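Local coordinates for Non-ribosomal peptide synthetase (Methanobrevibacter ruminantium, PDB 6VTJ), which probably carries a peptide intermediate on a phosphopantetheine arm and releases it by reducing its thioester, as a carrier-reductase di-domain of a non-ribosomal peptide synthetase, at residues 18-21 and 22-26; 398-401 and 402-406; 474-477 and 478-482. One frame throughout, in Å; residues are numbered along the deposited sequence.

The three contacts follow one another along the chain. Each is a local stretch around a helix turn, so none closes a long loop, and none nests with or crosses another. Contact 1 comes first, on helix 15-28 of the peptide carrier domain. Contact 2 comes much later, on helix 396-403 and the residues just after it. Contact 3 follows on helix 474-485, close to the C terminus. Contacts 2 and 3 touch, so helices 396-403 and 474-485 of the reductase part pack on each other: A402 CB meets L477 CB, and Y406 OH probably bonds to D482 OD1. Contact 1 stands away from both, with about 30 Å between its nearest atoms and those of contact 2.

Contact 1 (18-21 and 22-26); sequences HEIC and AIFSS
I20 and F24 sit one turn apart on helix 15-28, the first helix of the helical bundle of the peptide carrier domain. Their side chains lie side by side and point the same way. I20 CG2 meets the F24 ring at CE1, 3.8 Å away. The branch gets there because CG2 stands anti to the backbone N of I20, which leaves CG1 beside that N. The F24 ring also leans over the preceding turn, where CD1 comes to 3.3 Å from I20 O. This carbonyl approaches the ring obliquely. It also accepts the amide of F24, N to O 2.9 Å, in a nearly straight bond of 176°.

The neighbouring turns are ordinary alpha-helix. A22 N bonds to H18 O, I23 N to E19 O at 3.0 Å, and S25 N to C21 O. The I23 side chain folds back along its own helix, so that CG1 lies 3.1 Å from E19 O.

The apolar face made by I20, I23 and F24 turns into the bundle. L52 and L56 of helix 46-58 cover I23. That helix begins at S46, one of the residues around the bound phosphopantetheine. I20 reaches L56 and P74, while F24 reaches L52, L77 and P74 and meets F39 ring edge to face. C21, also buried, packs on P74 and V35.

H18 and E19 find polar partners beyond this stretch. H18 ND1 bonds to T14 O, just before the helix begins. E19 holds its chain extended at CG, with chi2 174°, and its OE1 bonds to the hydroxyl OH of Y61.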
ATOM      1  N   HIS A  18      34.671  -7.537  -8.461  1.00 41.87           N
ATOM      2  CA  HIS A  18      35.476  -6.413  -8.004  1.00 36.95           C
ATOM      3  C   HIS A  18      34.757  -5.095  -8.234  1.00 37.13           C
ATOM      4  O   HIS A  18      34.761  -4.226  -7.358  1.00 39.53           O
ATOM      5  CB  HIS A  18      36.824  -6.404  -8.722  1.00 40.75           C
ATOM      6  CG  HIS A  18      37.853  -7.273  -8.077  1.00 43.03           C
ATOM      7  ND1 HIS A  18      38.168  -8.531  -8.547  1.00 44.41           N
ATOM      8  CD2 HIS A  18      38.622  -7.080  -6.979  1.00 46.85           C
ATOM      9  CE1 HIS A  18      39.095  -9.069  -7.774  1.00 42.10           C
ATOM     10  NE2 HIS A  18      39.391  -8.207  -6.818  1.00 42.96           N
ATOM     11  N   GLU A  19      34.140  -4.926  -9.413  1.00 35.57           N
ATOM     12  CA  GLU A  19      33.430  -3.683  -9.713  1.00 38.29           C
ATOM     13  C   GLU A  19      32.252  -3.472  -8.768  1.00 37.40           C
ATOM     14  O   GLU A  19      32.017  -2.354  -8.287  1.00 35.11           O
ATOM     15  CB  GLU A  19      32.934  -3.680 -11.163  1.00 35.76           C
ATOM     16  CG  GLU A  19      34.033  -3.649 -12.218  1.00 40.39           C
ATOM     17  CD  GLU A  19      33.506  -3.800 -13.642  1.00 48.60           C
ATOM     18  OE1 GLU A  19      32.267  -3.872 -13.822  1.00 50.15           O
ATOM     19  OE2 GLU A  19      34.331  -3.842 -14.585  1.00 50.27           O
ATOM     20  N   ILE A  20      31.493  -4.531  -8.491  1.00 34.41           N
ATOM     21  CA  ILE A  20      30.306  -4.338  -7.658  1.00 35.90           C
ATOM     22  C   ILE A  20      30.708  -4.099  -6.202  1.00 39.25           C
ATOM     23  O   ILE A  20      30.098  -3.278  -5.503  1.00 36.51           O
ATOM     24  CB  ILE A  20      29.328  -5.515  -7.822  1.00 36.92           C
ATOM     25  CG1 ILE A  20      28.785  -5.535  -9.257  1.00 33.25           C
ATOM     26  CG2 ILE A  20      28.175  -5.396  -6.845  1.00 36.19           C
ATOM     27  CD1 ILE A  20      28.208  -6.888  -9.676  1.00 39.09           C
ATOM     28  N   CYS A  21      31.758  -4.776  -5.733  1.00 35.25           N
ATOM     29  CA  CYS A  21      32.292  -4.467  -4.412  1.00 39.02           C
ATOM     30  C   CYS A  21      32.745  -3.021  -4.324  1.00 38.48           C
ATOM     31  O   CYS A  21      32.492  -2.346  -3.317  1.00 40.24           O
ATOM     32  CB  CYS A  21      33.464  -5.385  -4.079  1.00 39.24           C
ATOM     33  SG  CYS A  21      32.987  -7.036  -3.661  1.00 40.56           S
ATOM     34  N   ALA A  22      33.435  -2.529  -5.362  1.00 34.52           N
ATOM     35  CA  ALA A  22      33.928  -1.157  -5.300  1.00 37.52           C
ATOM     36  C   ALA A  22      32.776  -0.168  -5.291  1.00 38.57           C
ATOM     37  O   ALA A  22      32.847   0.872  -4.626  1.00 38.24           O
ATOM     38  CB  ALA A  22      34.865  -0.865  -6.471  1.00 39.50           C
ATOM     39  N   ILE A  23      31.706  -0.475  -6.030  1.00 39.10           N
ATOM     40  CA  ILE A  23      30.538   0.402  -6.032  1.00 37.26           C
ATOM     41  C   ILE A  23      29.882   0.429  -4.652  1.00 38.11           C
ATOM     42  O   ILE A  23      29.582   1.504  -4.118  1.00 36.77           O
ATOM     43  CB  ILE A  23      29.547  -0.024  -7.127  1.00 39.84           C
ATOM     44  CG1 ILE A  23      30.168   0.185  -8.510  1.00 39.68           C
ATOM     45  CG2 ILE A  23      28.288   0.773  -6.995  1.00 40.25           C
ATOM     46  CD1 ILE A  23      29.356  -0.373  -9.642  1.00 36.39           C
ATOM     47  N   PHE A  24      29.625  -0.750  -4.067  1.00 37.20           N
ATOM     48  CA  PHE A  24      29.160  -0.804  -2.682  1.00 37.51           C
ATOM     49  C   PHE A  24      29.994   0.115  -1.802  1.00 37.85           C
ATOM     50  O   PHE A  24      29.462   0.987  -1.109  1.00 42.00           O
ATOM     51  CB  PHE A  24      29.241  -2.227  -2.127  1.00 37.77           C
ATOM     52  CG  PHE A  24      28.048  -3.100  -2.422  1.00 33.45           C
ATOM     53  CD1 PHE A  24      27.389  -3.038  -3.638  1.00 31.92           C
ATOM     54  CD2 PHE A  24      27.622  -4.033  -1.482  1.00 35.54           C
ATOM     55  CE1 PHE A  24      26.309  -3.875  -3.914  1.00 34.93           C
ATOM     56  CE2 PHE A  24      26.547  -4.870  -1.741  1.00 35.56           C
ATOM     57  CZ  PHE A  24      25.891  -4.795  -2.965  1.00 39.56           C
ATOM     58  N   SER A  25      31.314  -0.051  -1.842  1.00 33.53           N
ATOM     59  CA  SER A  25      32.162   0.678  -0.906  1.00 38.18           C
ATOM     60  C   SER A  25      32.134   2.183  -1.164  1.00 36.03           C
ATOM     61  O   SER A  25      32.201   2.978  -0.225  1.00 39.06           O
ATOM     62  CB  SER A  25      33.591   0.147  -0.972  1.00 39.53           C
ATOM     63  OG  SER A  25      34.393   0.939  -1.831  1.00 41.80           O
ATOM     64  N   SER A  26      32.043   2.600  -2.424  1.00 36.25           N
ATOM     65  CA  SER A  26      32.017   4.031  -2.722  1.00 37.05           C
ATOM     66  C   SER A  26      30.677   4.651  -2.345  1.00 44.16           C
ATOM     67  O   SER A  26      30.625   5.772  -1.821  1.00 45.70           O
ATOM     68  CB  SER A  26      32.304   4.245  -4.200  1.00 35.84           C
ATOM     69  OG  SER A  26      32.122   5.595  -4.558  1.00 53.50           O
TER

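Contact 2 (398-401 and 402-406); sequences DIVD and ALNTY
D398, I399 and V400 give their carbonyls to the amides of A402, L403 and N404, four residues further along helix 396-403, in the reductase part of the chain. The L403 N to I399 O bond, 2.9 Å, lies in the carbonyl plane. The other two donors are tilted from theirs. This helix follows strand 394-395, an antiparallel neighbour of strand 360-365 in the mixed sheet of the reductase domain, which is Rossmann-like by family.

V400 and N404 lie side by side and point the same way. The V400 methyl CG1 stands anti to the backbone N, chi1 161°, and this puts it 3.7 Å from N404 ND2. The N404 side-chain amide also lies close to the V400 carbonyl, with CG 3.5 Å from V400 O. Its polar end is used further on: OD1 accepts the backbone N of I410, so the side chain ties this turn to the following chain. With an alanine in place of N404, the I410 amide would probably lose this acceptor, and the group beside V400 CG1 would be gone.

I399 and L403 face the interior. Their methyls, I399 CG2 and L403 CD1, meet only loosely at 4.4 Å. Both side chains pack on I343 of helix 338-349, and L403 also reaches Y408, I410 and F490. At the other end, D398 OD2 bonds to S395 N, near the start of the helix.

T405 folds back on the turn before it. Its methyl CG2 rests 3.5 Å from D401 O. Its hydroxyl sits between the backbone N and the carbonyl carbon, chi1 72°, which directs OG1 back to A402 O at 2.9 Å. The same OG1 lies 4.0 Å above one face of the Y406 ring, offset toward the rim.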
ATOM      1  N   ASP A 398      -3.707  14.112 -17.574  1.00 27.82           N
ATOM      2  CA  ASP A 398      -4.472  14.943 -16.652  1.00 29.89           C
ATOM      3  C   ASP A 398      -3.572  15.504 -15.568  1.00 29.55           C
ATOM      4  O   ASP A 398      -3.622  16.711 -15.245  1.00 27.39           O
ATOM      5  CB  ASP A 398      -5.603  14.130 -16.027  1.00 31.89           C
ATOM      6  CG  ASP A 398      -6.640  13.719 -17.030  1.00 33.82           C
ATOM      7  OD1 ASP A 398      -7.139  14.607 -17.751  1.00 38.80           O
ATOM      8  OD2 ASP A 398      -6.964  12.512 -17.098  1.00 30.47           O
ATOM      9  N   ILE A 399      -2.721  14.639 -15.004  1.00 24.71           N
ATOM     10  CA  ILE A 399      -1.844  15.082 -13.931  1.00 28.07           C
ATOM     11  C   ILE A 399      -0.866  16.119 -14.448  1.00 31.03           C
ATOM     12  O   ILE A 399      -0.659  17.161 -13.819  1.00 30.99           O
ATOM     13  CB  ILE A 399      -1.113  13.894 -13.291  1.00 29.44           C
ATOM     14  CG1 ILE A 399      -2.085  13.084 -12.434  1.00 33.57           C
ATOM     15  CG2 ILE A 399       0.053  14.398 -12.472  1.00 26.48           C
ATOM     16  CD1 ILE A 399      -1.956  11.599 -12.641  1.00 32.81           C
ATOM     17  N   VAL A 400      -0.272  15.869 -15.618  1.00 30.74           N
ATOM     18  CA  VAL A 400       0.712  16.805 -16.157  1.00 31.08           C
ATOM     19  C   VAL A 400       0.046  18.108 -16.597  1.00 27.75           C
ATOM     20  O   VAL A 400       0.647  19.176 -16.477  1.00 33.11           O
ATOM     21  CB  VAL A 400       1.521  16.133 -17.285  1.00 26.15           C
ATOM     22  CG1 VAL A 400       2.201  17.161 -18.164  1.00 31.09           C
ATOM     23  CG2 VAL A 400       2.592  15.235 -16.676  1.00 28.01           C
ATOM     24  N   ASP A 401      -1.199  18.064 -17.083  1.00 27.52           N
ATOM     25  CA  ASP A 401      -1.912  19.306 -17.362  1.00 30.85           C
ATOM     26  C   ASP A 401      -2.036  20.145 -16.104  1.00 35.91           C
ATOM     27  O   ASP A 401      -1.845  21.368 -16.146  1.00 36.49           O
ATOM     28  CB  ASP A 401      -3.301  19.029 -17.944  1.00 32.07           C
ATOM     29  CG  ASP A 401      -3.248  18.498 -19.376  1.00 36.41           C
ATOM     30  OD1 ASP A 401      -2.145  18.483 -19.976  1.00 37.48           O
ATOM     31  OD2 ASP A 401      -4.306  18.056 -19.886  1.00 39.63           O
ATOM     32  N   ALA A 402      -2.347  19.502 -14.969  1.00 29.92           N
ATOM     33  CA  ALA A 402      -2.395  20.239 -13.701  1.00 34.76           C
ATOM     34  C   ALA A 402      -1.014  20.757 -13.283  1.00 34.36           C
ATOM     35  O   ALA A 402      -0.885  21.890 -12.802  1.00 33.83           O
ATOM     36  CB  ALA A 402      -2.983  19.352 -12.607  1.00 27.63           C
ATOM     37  N   LEU A 403       0.026  19.939 -13.431  1.00 32.31           N
ATOM     38  CA  LEU A 403       1.357  20.373 -13.013  1.00 31.82           C
ATOM     39  C   LEU A 403       1.863  21.531 -13.868  1.00 33.04           C
ATOM     40  O   LEU A 403       2.530  22.436 -13.362  1.00 36.82           O
ATOM     41  CB  LEU A 403       2.338  19.211 -13.075  1.00 34.98           C
ATOM     42  CG  LEU A 403       2.411  18.368 -11.812  1.00 33.71           C
ATOM     43  CD1 LEU A 403       3.374  17.218 -12.051  1.00 34.60           C
ATOM     44  CD2 LEU A 403       2.828  19.228 -10.618  1.00 33.53           C
ATOM     45  N   ASN A 404       1.546  21.539 -15.160  1.00 31.43           N
ATOM     46  CA  ASN A 404       2.069  22.597 -16.023  1.00 34.63           C
ATOM     47  C   ASN A 404       1.464  23.972 -15.741  1.00 37.28           C
ATOM     48  O   ASN A 404       1.983  24.968 -16.256  1.00 35.17           O
ATOM     49  CB  ASN A 404       1.861  22.233 -17.492  1.00 32.27           C
ATOM     50  CG  ASN A 404       2.939  21.327 -18.011  1.00 33.42           C
ATOM     51  OD1 ASN A 404       3.985  21.180 -17.383  1.00 32.46           O
ATOM     52  ND2 ASN A 404       2.703  20.711 -19.164  1.00 36.10           N
ATOM     53  N   THR A 405       0.385  24.071 -14.958  1.00 33.65           N
ATOM     54  CA  THR A 405      -0.072  25.408 -14.586  1.00 35.54           C
ATOM     55  C   THR A 405       0.885  26.092 -13.615  1.00 37.39           C
ATOM     56  O   THR A 405       0.745  27.295 -13.372  1.00 36.38           O
ATOM     57  CB  THR A 405      -1.485  25.366 -13.991  1.00 33.80           C
ATOM     58  OG1 THR A 405      -1.442  24.784 -12.683  1.00 35.54           O
ATOM     59  CG2 THR A 405      -2.417  24.561 -14.874  1.00 35.95           C
ATOM     60  N   TYR A 406       1.860  25.368 -13.075  1.00 35.45           N
ATOM     61  CA  TYR A 406       2.925  25.966 -12.281  1.00 38.86           C
ATOM     62  C   TYR A 406       4.118  26.398 -13.124  1.00 36.33           C
ATOM     63  O   TYR A 406       5.112  26.863 -12.563  1.00 34.82           O
ATOM     64  CB  TYR A 406       3.386  24.986 -11.192  1.00 36.86           C
ATOM     65  CG  TYR A 406       2.244  24.534 -10.320  1.00 39.17           C
ATOM     66  CD1 TYR A 406       1.756  25.352  -9.304  1.00 38.06           C
ATOM     67  CD2 TYR A 406       1.626  23.312 -10.534  1.00 36.50           C
ATOM     68  CE1 TYR A 406       0.686  24.957  -8.522  1.00 40.36           C
ATOM     69  CE2 TYR A 406       0.554  22.909  -9.757  1.00 36.96           C
ATOM     70  CZ  TYR A 406       0.094  23.731  -8.754  1.00 36.96           C
ATOM     71  OH  TYR A 406      -0.956  23.318  -7.983  1.00 36.61           O
TER

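Contact 3 (474-477 and 478-482); sequences EEYL and KRLFD
E474 and K478 form a salt bridge across the first turn of helix 474-485, near the C terminus of the reductase domain, with NZ of K478 2.9 Å from OE1 of E474. NZ comes from above the carboxylate plane, 49° out of it. E474 CG stands anti to its backbone N, chi1 -169°. The extended K478 chain runs back toward the start of the helix, and the two side chains cross obliquely, CE close to E474 CG and CD.

On another face, Y476 and R479 cross at about a right angle. R479 NH2 meets the edge of the Y476 ring in its plane, 3.9 Å from CD1. The guanidinium lays one face over Y476 CA. Its plane and the ring plane are 64° apart. L480, one turn after Y476, touches its hydroxyl end with CD1, 3.6 Å from Y476 OH. L477 and F481 meet more loosely, CB to CE2, though F481 CD2 comes to 3.2 Å from L477 O.

Further out, Y476 OH bonds to S323 O. R479 NE bonds to Y325 O, and its guanidinium makes a cation-pi contact with the Y325 ring. The bound phosphopantetheine is about 13 Å from the L480 side chain.

Buried Y476, L477, L480 and F481 join the helix to strand 360-365, S323 and helix 396-403; partly exposed R479 adds the link to Y325. The pairing of E474 with K478 probably offsets both charges on the partly exposed side. The positive charge of R479 is probably stabilised by both the Y325 carbonyl, which accepts NE, and the Y325 ring.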
ATOM      1  N   GLU A 474      -9.159  19.171 -12.213  1.00 33.01           N
ATOM      2  CA  GLU A 474      -7.987  20.045 -12.148  1.00 34.48           C
ATOM      3  C   GLU A 474      -7.915  20.791 -10.821  1.00 32.06           C
ATOM      4  O   GLU A 474      -6.847  20.852 -10.190  1.00 35.66           O
ATOM      5  CB  GLU A 474      -7.981  21.042 -13.318  1.00 35.12           C
ATOM      6  CG  GLU A 474      -6.632  21.779 -13.409  1.00 40.44           C
ATOM      7  CD  GLU A 474      -6.419  22.595 -14.688  1.00 50.13           C
ATOM      8  OE1 GLU A 474      -6.923  23.740 -14.779  1.00 47.12           O
ATOM      9  OE2 GLU A 474      -5.709  22.093 -15.589  1.00 51.22           O
ATOM     10  N   GLU A 475      -9.049  21.326 -10.360  1.00 32.64           N
ATOM     11  CA  GLU A 475      -9.074  22.018  -9.075  1.00 35.84           C
ATOM     12  C   GLU A 475      -8.585  21.104  -7.959  1.00 32.32           C
ATOM     13  O   GLU A 475      -7.736  21.495  -7.145  1.00 29.76           O
ATOM     14  CB  GLU A 475     -10.486  22.547  -8.782  1.00 35.03           C
ATOM     15  CG  GLU A 475     -11.016  23.557  -9.837  1.00 42.93           C
ATOM     16  CD  GLU A 475     -12.081  22.958 -10.782  1.00 50.79           C
ATOM     17  OE1 GLU A 475     -13.223  23.486 -10.798  1.00 61.03           O
ATOM     18  OE2 GLU A 475     -11.781  21.962 -11.505  1.00 47.63           O
ATOM     19  N   TYR A 476      -9.093  19.866  -7.910  1.00 31.12           N
ATOM     20  CA  TYR A 476      -8.613  18.965  -6.873  1.00 28.72           C
ATOM     21  C   TYR A 476      -7.115  18.758  -7.016  1.00 27.40           C
ATOM     22  O   TYR A 476      -6.363  18.876  -6.034  1.00 26.01           O
ATOM     23  CB  TYR A 476      -9.350  17.629  -6.917  1.00 27.47           C
ATOM     24  CG  TYR A 476      -8.618  16.564  -6.167  1.00 25.00           C
ATOM     25  CD1 TYR A 476      -8.574  16.578  -4.780  1.00 26.55           C
ATOM     26  CD2 TYR A 476      -7.939  15.556  -6.841  1.00 26.62           C
ATOM     27  CE1 TYR A 476      -7.903  15.610  -4.092  1.00 25.00           C
ATOM     28  CE2 TYR A 476      -7.270  14.574  -6.160  1.00 23.84           C
ATOM     29  CZ  TYR A 476      -7.249  14.609  -4.789  1.00 26.02           C
ATOM     30  OH  TYR A 476      -6.571  13.629  -4.106  1.00 23.37           O
ATOM     31  N   LEU A 477      -6.655  18.517  -8.252  1.00 25.11           N
ATOM     32  CA  LEU A 477      -5.228  18.300  -8.455  1.00 27.20           C
ATOM     33  C   LEU A 477      -4.442  19.537  -8.039  1.00 27.77           C
ATOM     34  O   LEU A 477      -3.370  19.424  -7.433  1.00 29.48           O
ATOM     35  CB  LEU A 477      -4.943  17.902  -9.909  1.00 24.69           C
ATOM     36  CG  LEU A 477      -5.443  16.508 -10.333  1.00 29.28           C
ATOM     37  CD1 LEU A 477      -5.187  16.254 -11.821  1.00 25.19           C
ATOM     38  CD2 LEU A 477      -4.826  15.374  -9.473  1.00 24.62           C
ATOM     39  N   LYS A 478      -4.997  20.732  -8.275  1.00 31.44           N
ATOM     40  CA  LYS A 478      -4.260  21.921  -7.852  1.00 31.27           C
ATOM     41  C   LYS A 478      -4.183  21.988  -6.336  1.00 34.50           C
ATOM     42  O   LYS A 478      -3.106  22.256  -5.775  1.00 33.54           O
ATOM     43  CB  LYS A 478      -4.891  23.186  -8.426  1.00 33.45           C
ATOM     44  CG  LYS A 478      -4.642  23.352  -9.905  1.00 36.19           C
ATOM     45  CD  LYS A 478      -5.396  24.546 -10.466  1.00 38.91           C
ATOM     46  CE  LYS A 478      -5.235  24.610 -11.970  1.00 44.87           C
ATOM     47  NZ  LYS A 478      -6.205  25.553 -12.609  1.00 54.21           N
ATOM     48  N   ARG A 479      -5.302  21.694  -5.653  1.00 31.74           N
ATOM     49  CA  ARG A 479      -5.263  21.604  -4.198  1.00 29.96           C
ATOM     50  C   ARG A 479      -4.150  20.663  -3.776  1.00 31.03           C
ATOM     51  O   ARG A 479      -3.302  21.009  -2.939  1.00 30.85           O
ATOM     52  CB  ARG A 479      -6.612  21.130  -3.636  1.00 33.82           C
ATOM     53  CG  ARG A 479      -7.766  22.125  -3.806  1.00 31.56           C
ATOM     54  CD  ARG A 479      -8.882  21.882  -2.804  1.00 30.80           C
ATOM     55  NE  ARG A 479      -9.676  20.695  -3.118  1.00 34.96           N
ATOM     56  CZ  ARG A 479     -10.504  20.596  -4.156  1.00 31.53           C
ATOM     57  NH1 ARG A 479     -10.663  21.617  -4.990  1.00 32.86           N
ATOM     58  NH2 ARG A 479     -11.186  19.476  -4.360  1.00 29.01           N
ATOM     59  N   LEU A 480      -4.081  19.505  -4.439  1.00 29.01           N
ATOM     60  CA  LEU A 480      -3.103  18.494  -4.056  1.00 24.88           C
ATOM     61  C   LEU A 480      -1.697  19.033  -4.257  1.00 29.22           C
ATOM     62  O   LEU A 480      -0.856  19.008  -3.340  1.00 28.56           O
ATOM     63  CB  LEU A 480      -3.334  17.225  -4.882  1.00 28.29           C
ATOM     64  CG  LEU A 480      -2.481  15.982  -4.632  1.00 28.83           C
ATOM     65  CD1 LEU A 480      -3.254  14.753  -5.024  1.00 26.40           C
ATOM     66  CD2 LEU A 480      -1.165  16.062  -5.419  1.00 26.14           C
ATOM     67  N   PHE A 481      -1.456  19.617  -5.428  1.00 25.82           N
ATOM     68  CA  PHE A 481      -0.107  20.063  -5.703  1.00 29.35           C
ATOM     69  C   PHE A 481       0.220  21.304  -4.887  1.00 31.06           C
ATOM     70  O   PHE A 481       1.367  21.450  -4.438  1.00 28.75           O
ATOM     71  CB  PHE A 481       0.077  20.272  -7.211  1.00 33.45           C
ATOM     72  CG  PHE A 481       0.108  18.975  -7.984  1.00 30.36           C
ATOM     73  CD1 PHE A 481       0.912  17.938  -7.568  1.00 29.27           C
ATOM     74  CD2 PHE A 481      -0.713  18.781  -9.081  1.00 36.28           C
ATOM     75  CE1 PHE A 481       0.933  16.738  -8.252  1.00 32.63           C
ATOM     76  CE2 PHE A 481      -0.699  17.590  -9.773  1.00 33.25           C
ATOM     77  CZ  PHE A 481       0.126  16.565  -9.360  1.00 27.26           C
ATOM     78  N   ASP A 482      -0.783  22.144  -4.583  1.00 30.45           N
ATOM     79  CA  ASP A 482      -0.473  23.313  -3.765  1.00 32.62           C
ATOM     80  C   ASP A 482       0.089  22.855  -2.436  1.00 30.72           C
ATOM     81  O   ASP A 482       1.112  23.373  -1.960  1.00 35.45           O
ATOM     82  CB  ASP A 482      -1.711  24.172  -3.534  1.00 26.65           C
ATOM     83  CG  ASP A 482      -2.087  25.014  -4.741  1.00 33.71           C
ATOM     84  OD1 ASP A 482      -1.381  24.992  -5.769  1.00 34.29           O
ATOM     85  OD2 ASP A 482      -3.124  25.703  -4.653  1.00 35.88           O
TER